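Local coordinates for E3 19 kDa protein (Human adenovirus E serotype 4, PDB 5IRO), which probably binds class I heavy chains and retains them in the endoplasmic reticulum of the infected cell, hindering their transport to the surface, at residues S70-G73 with F77-T80; Q40-Q45 with R51-A56; S57-G62 with I86-C91. All coordinates share one frame; numbering follows the deposited sequence.

Contact 1: residues S70-G73 with F77-T80; sequences SVPG and FLRT
Val71 and Arg79 hold each other by two almost straight backbone bonds, Val71 N to Arg79 O at 2.9 Å and Arg79 N to Val71 O, also at 2.9 Å. They form the hydrogen-bonded antiparallel pair at the centre of the contact, between the non-hydrogen-bonded pairs Ser70-Thr80 and Pro72-Leu78. One further bond, from Gly73 N to Phe77 O (N-H...O angle 151°), closes the turn end of this beta hairpin; within the turn, Asp75 OD1 accepts from Phe77 N.

The side chains of both non-hydrogen-bonded pairs stand on the same face of the sheet. At one end the hydroxyls of Ser70 and Thr80 meet, OG to OG1 at 3.1 Å, each swung beside its own backbone N. Leu78 reaches diagonally over the Val71 backbone: its CG is anti to the backbone N (chi1 -179°), which carries the two methyls across the neighbouring strand. Leu78 CD2 lies 3.7 Å from Ser70 CB, while Leu78 CD1 meets the ring of Pro72 at CD, 3.9 Å away. On the other face Val71 CG2 rests 3.5 Å from Arg79 O. The extended Arg79 chain heads away from the hairpin partner.

Proline has no backbone N-H to give, and Pro72 sits at a non-hydrogen-bonded position where none is required across this pair. The end of the hairpin, a surface feature, is thus fastened mainly by main-chain bonds, with one hydroxyl pair and a small apolar patch along a single face.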
# COMPACT_ATOMS: atom_id res chain seq x y z
N SER D 70 10.33 23.40 21.63
CA SER D 70 10.05 24.81 21.89
C SER D 70 8.72 24.89 22.60
O SER D 70 7.69 24.50 22.05
CB SER D 70 10.01 25.60 20.58
OG SER D 70 11.18 25.38 19.80
N VAL D 71 8.74 25.41 23.83
CA VAL D 71 7.53 25.49 24.64
C VAL D 71 7.43 26.79 25.44
O VAL D 71 8.36 27.16 26.15
CB VAL D 71 7.43 24.30 25.63
CG1 VAL D 71 6.91 23.06 24.92
CG2 VAL D 71 8.78 24.02 26.27
N PRO D 72 6.28 27.47 25.33
CA PRO D 72 6.02 28.72 26.06
C PRO D 72 5.86 28.50 27.56
O PRO D 72 5.30 27.48 27.99
CB PRO D 72 4.70 29.20 25.46
CG PRO D 72 4.04 27.95 24.97
CD PRO D 72 5.16 27.10 24.45
N GLY D 73 6.36 29.44 28.35
CA GLY D 73 6.35 29.33 29.80
C GLY D 73 5.16 30.02 30.44
O GLY D 73 4.27 30.51 29.75
N PHE D 77 6.69 33.55 27.79
CA PHE D 77 7.88 33.51 26.97
C PHE D 77 8.23 32.07 26.61
O PHE D 77 8.13 31.17 27.44
CB PHE D 77 9.05 34.20 27.68
CG PHE D 77 8.81 35.65 27.96
CD1 PHE D 77 8.73 36.57 26.93
CD2 PHE D 77 8.66 36.10 29.27
CE1 PHE D 77 8.52 37.91 27.19
CE2 PHE D 77 8.44 37.44 29.53
CZ PHE D 77 8.37 38.34 28.49
N LEU D 78 8.63 31.87 25.36
CA LEU D 78 8.95 30.53 24.88
C LEU D 78 10.39 30.16 25.20
O LEU D 78 11.30 30.96 25.03
CB LEU D 78 8.69 30.41 23.38
CG LEU D 78 8.99 29.03 22.78
CD1 LEU D 78 7.79 28.52 21.99
CD2 LEU D 78 10.23 29.06 21.91
N ARG D 79 10.58 28.93 25.68
CA ARG D 79 11.91 28.42 25.93
C ARG D 79 12.10 27.10 25.18
O ARG D 79 11.21 26.24 25.18
CB ARG D 79 12.19 28.21 27.42
CG ARG D 79 13.58 27.64 27.65
CD ARG D 79 14.06 27.69 29.09
NE ARG D 79 15.42 27.15 29.18
CZ ARG D 79 15.71 25.94 29.65
NH1 ARG D 79 14.74 25.13 30.05
NH2 ARG D 79 16.97 25.53 29.69
N THR D 80 13.23 26.99 24.50
CA THR D 80 13.58 25.79 23.75
C THR D 80 14.47 24.90 24.60
O THR D 80 15.47 25.36 25.16
CB THR D 80 14.31 26.15 22.44
OG1 THR D 80 13.39 26.76 21.52
CG2 THR D 80 14.91 24.91 21.80

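Contact 2: residues Q40-Q45 with R51-A56; sequences QSVAIQ and RNNTLA
The flat carboxamide of Asn53 meets the branched side chain of Val42 across the contact, the two crossing at about a right angle with ND2 3.3 Å from CG1. That same ND2 donates to Gly36 O and Cys39 O, which tie the amide to the preceding loop. The guanidinium of Arg51 is turned away from 40-45. The Asn52 side chain lies over one of its faces, with OD1 set toward the rim, and Thr54 O lies in plane at its edge.

Ile44 carries most of the remaining contact. Its backbone engages 51-52 at both ends: Arg51 N donates to Ile44 O over 3.0 Å at an angle of 167°, and Ile44 N gives a weak, bent bond to Asn52 O. The CA of Ala43 adds a C-H...O contact to Asn52 O. With CG1 anti to its backbone N (chi1 -174°), Ile44 turns CG2 toward the other segment, where it packs 3.7 Å from Leu55 CB. Leu55 CD1, farther along its side chain, lies against Ile44 O at 3.3 Å. Beyond the two segments, Ile44 also touches Ile33 and Tyr67, so it lies between strands of both sheets.

Strand 43-45 pairs with strand 66-72 through Ala43 and Ser70, whereas Asn53 and Leu55 pair with Cys35 and Ile33. Asn52, with a positive phi of 55°, marks the place where the chain leaves the edge of 43-45 and enters strand 54-59. This crossing from the edge of one three-stranded antiparallel sheet to the edge strand of the other joins the two sheets, an arrangement consistent with the immunoglobulin-like E-set clan to which the family is assigned.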
# COMPACT_ATOMS: atom_id res chain seq x y z
N GLN D 40 -0.77 23.72 21.30
CA GLN D 40 -0.30 24.26 20.03
C GLN D 40 1.01 24.99 20.35
O GLN D 40 1.32 25.22 21.52
CB GLN D 40 -1.36 25.21 19.44
CG GLN D 40 -0.90 26.15 18.33
CD GLN D 40 -0.35 25.41 17.11
OE1 GLN D 40 0.85 25.21 16.99
NE2 GLN D 40 -1.24 25.02 16.21
N SER D 41 1.79 25.32 19.32
CA SER D 41 3.03 26.08 19.47
C SER D 41 4.14 25.30 20.18
O SER D 41 5.29 25.74 20.20
CB SER D 41 2.78 27.43 20.15
OG SER D 41 1.86 28.21 19.40
N VAL D 42 3.81 24.15 20.74
CA VAL D 42 4.83 23.23 21.22
C VAL D 42 5.50 22.65 19.99
O VAL D 42 5.03 21.69 19.38
CB VAL D 42 4.27 22.14 22.18
CG1 VAL D 42 2.98 21.56 21.64
CG2 VAL D 42 5.30 21.04 22.43
N ALA D 43 6.62 23.27 19.61
CA ALA D 43 7.27 22.92 18.35
C ALA D 43 8.33 21.86 18.54
O ALA D 43 9.15 21.95 19.45
CB ALA D 43 7.87 24.16 17.71
N ILE D 44 8.31 20.83 17.70
CA ILE D 44 9.31 19.77 17.80
C ILE D 44 10.27 19.87 16.62
O ILE D 44 9.86 20.02 15.47
CB ILE D 44 8.68 18.36 17.92
CG1 ILE D 44 9.76 17.30 18.17
CG2 ILE D 44 7.85 18.01 16.69
CD1 ILE D 44 10.52 17.52 19.45
N GLN D 45 11.56 19.80 16.92
CA GLN D 45 12.59 19.85 15.89
C GLN D 45 13.57 18.71 16.10
O GLN D 45 13.93 18.40 17.24
CB GLN D 45 13.31 21.20 15.96
CG GLN D 45 14.65 21.27 15.24
CD GLN D 45 14.60 22.14 14.00
OE1 GLN D 45 13.75 23.03 13.89
NE2 GLN D 45 15.51 21.90 13.07
N ARG D 51 8.35 20.13 12.85
CA ARG D 51 7.02 19.62 12.56
C ARG D 51 6.07 19.55 13.74
O ARG D 51 5.74 18.47 14.22
CB ARG D 51 7.13 18.22 11.93
CG ARG D 51 6.94 18.20 10.42
CD ARG D 51 5.54 18.67 10.06
NE ARG D 51 4.52 18.00 10.85
CZ ARG D 51 3.21 18.20 10.73
NH1 ARG D 51 2.76 19.07 9.83
NH2 ARG D 51 2.36 17.55 11.50
N ASN D 52 5.64 20.72 14.20
CA ASN D 52 4.47 20.84 15.06
C ASN D 52 4.52 19.99 16.33
O ASN D 52 5.44 20.12 17.14
CB ASN D 52 3.19 20.54 14.26
CG ASN D 52 3.02 21.48 13.07
OD1 ASN D 52 3.75 21.37 12.08
ND2 ASN D 52 2.06 22.39 13.16
N ASN D 53 3.53 19.12 16.49
CA ASN D 53 3.38 18.29 17.67
C ASN D 53 4.02 16.91 17.50
O ASN D 53 4.55 16.34 18.45
CB ASN D 53 1.90 18.12 18.03
CG ASN D 53 1.25 19.42 18.44
OD1 ASN D 53 0.81 20.21 17.60
ND2 ASN D 53 1.15 19.64 19.75
N THR D 54 3.98 16.39 16.28
CA THR D 54 4.52 15.06 15.99
C THR D 54 5.43 15.13 14.77
O THR D 54 5.07 15.72 13.75
CB THR D 54 3.40 14.03 15.75
OG1 THR D 54 2.49 14.04 16.86
CG2 THR D 54 3.98 12.63 15.59
N LEU D 55 6.60 14.52 14.87
CA LEU D 55 7.60 14.60 13.82
C LEU D 55 7.93 13.20 13.31
O LEU D 55 7.92 12.23 14.07
CB LEU D 55 8.86 15.29 14.34
CG LEU D 55 9.83 15.94 13.35
CD1 LEU D 55 10.58 17.10 14.01
CD2 LEU D 55 10.83 14.93 12.82
N ALA D 56 8.20 13.08 12.01
CA ALA D 56 8.61 11.81 11.43
C ALA D 56 9.81 11.98 10.51
O ALA D 56 9.75 12.71 9.52
CB ALA D 56 7.45 11.18 10.68

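Contact 3: residues S57-G62 with I86-C91; sequences STWQPG and IFEHMC
CH-pi contacts join Trp59 to the loop 86-91, and they fall on one face of its indole. Phe87 CB stands over the five-membered ring, 3.5 Å from its centroid and 16° off the normal, while Glu88 CA lies over the six-membered ring, 3.9 Å from that centroid. Glu88 CB follows, 3.5 Å from Trp59 CH2. The opposite face has Pro61 N near its rim. With CG anti to the backbone N (chi1 -172°), the indole projects from the strand toward the loop.

The aromatic pairing is slight: the Phe87 ring and the Trp59 five-membered ring are nearly parallel, at 17°, but slid so far apart that they barely overlap. Phe87 continues instead to Tyr46, Leu20 and Val31.

Sulfur and apolar contacts come from Cys91. Its CB is 3.5 Å from Trp59 CE3, and SG approaches the six-membered ring obliquely; this sulfur is joined to Cys29 in a disulfide.

The polar bonds do not link the two segments: Trp59 NE1 donates to Asp63 O, and within 86-91 Phe87 O accepts from Met90 N and, at 2.8 Å, from Cys91 N. The whole is a tryptophan packed beside a disulfide, joining strand 54-59 to the turn before helix 91-94 and to the helix's first residue, at one end of the beta fold.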
# COMPACT_ATOMS: atom_id res chain seq x y z
N SER D 57 10.90 11.29 10.83
CA SER D 57 12.10 11.33 10.00
C SER D 57 12.76 9.96 9.93
O SER D 57 12.10 8.93 10.00
CB SER D 57 13.09 12.36 10.53
OG SER D 57 14.25 12.40 9.72
N THR D 58 14.08 9.97 9.77
CA THR D 58 14.86 8.74 9.71
C THR D 58 16.17 8.89 10.45
O THR D 58 16.68 10.00 10.60
CB THR D 58 15.19 8.35 8.27
OG1 THR D 58 14.31 9.04 7.36
CG2 THR D 58 15.07 6.84 8.08
N TRP D 59 16.72 7.77 10.92
CA TRP D 59 18.06 7.81 11.50
C TRP D 59 19.03 6.85 10.81
O TRP D 59 18.72 5.68 10.57
CB TRP D 59 18.02 7.53 13.01
CG TRP D 59 19.35 7.75 13.67
CD1 TRP D 59 19.83 8.92 14.20
CD2 TRP D 59 20.36 6.76 13.90
NE1 TRP D 59 21.08 8.71 14.73
CE2 TRP D 59 21.43 7.40 14.56
CE3 TRP D 59 20.47 5.40 13.61
CZ2 TRP D 59 22.59 6.72 14.93
CZ3 TRP D 59 21.62 4.73 13.97
CH2 TRP D 59 22.66 5.39 14.62
N GLN D 60 20.20 7.38 10.48
CA GLN D 60 21.32 6.60 9.94
C GLN D 60 22.58 7.06 10.68
O GLN D 60 22.57 8.13 11.29
CB GLN D 60 21.46 6.81 8.43
CG GLN D 60 21.98 8.18 8.00
CD GLN D 60 22.15 8.30 6.49
OE1 GLN D 60 22.26 7.30 5.78
NE2 GLN D 60 22.18 9.54 6.00
N PRO D 61 23.65 6.25 10.66
CA PRO D 61 24.91 6.62 11.32
C PRO D 61 25.37 8.04 10.97
O PRO D 61 25.60 8.33 9.80
CB PRO D 61 25.90 5.59 10.78
CG PRO D 61 25.07 4.39 10.54
CD PRO D 61 23.72 4.89 10.09
N GLY D 62 25.48 8.89 11.98
CA GLY D 62 25.87 10.27 11.77
C GLY D 62 24.74 11.25 12.07
O GLY D 62 24.98 12.39 12.44
N ILE D 86 18.91 8.53 22.34
CA ILE D 86 19.76 7.83 21.40
C ILE D 86 19.00 6.94 20.41
O ILE D 86 18.31 6.00 20.79
CB ILE D 86 20.85 7.01 22.14
CG1 ILE D 86 21.82 6.38 21.15
CG2 ILE D 86 20.23 5.99 23.11
CD1 ILE D 86 22.80 7.37 20.58
N PHE D 87 19.11 7.29 19.14
CA PHE D 87 18.44 6.57 18.07
C PHE D 87 19.30 5.39 17.67
O PHE D 87 18.83 4.44 17.05
CB PHE D 87 18.18 7.49 16.87
CG PHE D 87 17.48 8.78 17.22
CD1 PHE D 87 16.12 8.90 17.06
CD2 PHE D 87 18.20 9.86 17.69
CE1 PHE D 87 15.47 10.08 17.39
CE2 PHE D 87 17.55 11.04 18.01
CZ PHE D 87 16.19 11.15 17.86
N GLU D 88 20.57 5.45 18.04
CA GLU D 88 21.54 4.39 17.78
C GLU D 88 21.21 3.13 18.59
O GLU D 88 21.77 2.06 18.36
CB GLU D 88 22.95 4.89 18.10
CG GLU D 88 24.10 4.01 17.63
CD GLU D 88 25.45 4.61 17.97
OE1 GLU D 88 25.50 5.77 18.42
OE2 GLU D 88 26.47 3.91 17.78
N HIS D 89 20.29 3.27 19.54
CA HIS D 89 19.95 2.17 20.44
C HIS D 89 18.55 1.63 20.16
O HIS D 89 18.10 0.69 20.81
CB HIS D 89 20.04 2.63 21.90
CG HIS D 89 21.31 2.23 22.57
ND1 HIS D 89 21.67 0.91 22.78
CD2 HIS D 89 22.33 2.97 23.08
CE1 HIS D 89 22.84 0.86 23.39
NE2 HIS D 89 23.26 2.10 23.58
N MET D 90 17.88 2.22 19.18
CA MET D 90 16.54 1.78 18.80
C MET D 90 16.43 1.57 17.29
O MET D 90 15.46 0.98 16.82
CB MET D 90 15.49 2.79 19.29
CG MET D 90 15.34 2.84 20.80
SD MET D 90 13.94 1.88 21.43
CE MET D 90 12.60 3.04 21.17
N CYS D 91 17.42 2.06 16.55
CA CYS D 91 17.47 1.81 15.12
C CYS D 91 18.30 0.57 14.80
O CYS D 91 18.17 -0.00 13.72
CB CYS D 91 18.03 3.03 14.37
SG CYS D 91 16.81 4.31 13.99

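How the contacts relate
Following the chain from its N terminus, contact 2 comes first: residues 40-45 and 51-56 close a short loop and bring edge strand 43-45 of one sheet against the lead-in to, and first part of, strand 54-59 of the other. Contact 3 opens immediately afterwards on that same strand and closes only at 86-91, with contact 1, the hairpin of strands 66-72 and 78-84, nested inside its loop. No loops cross. Contacts 1 and 2 touch because strands 43-45 and 66-72 are neighbours, with Val71 against Val42. Contacts 1 and 3 lie on opposite sides of the chain's centre. All belong to a chain lacking the protein's C-terminal part, probably its lumenal domain.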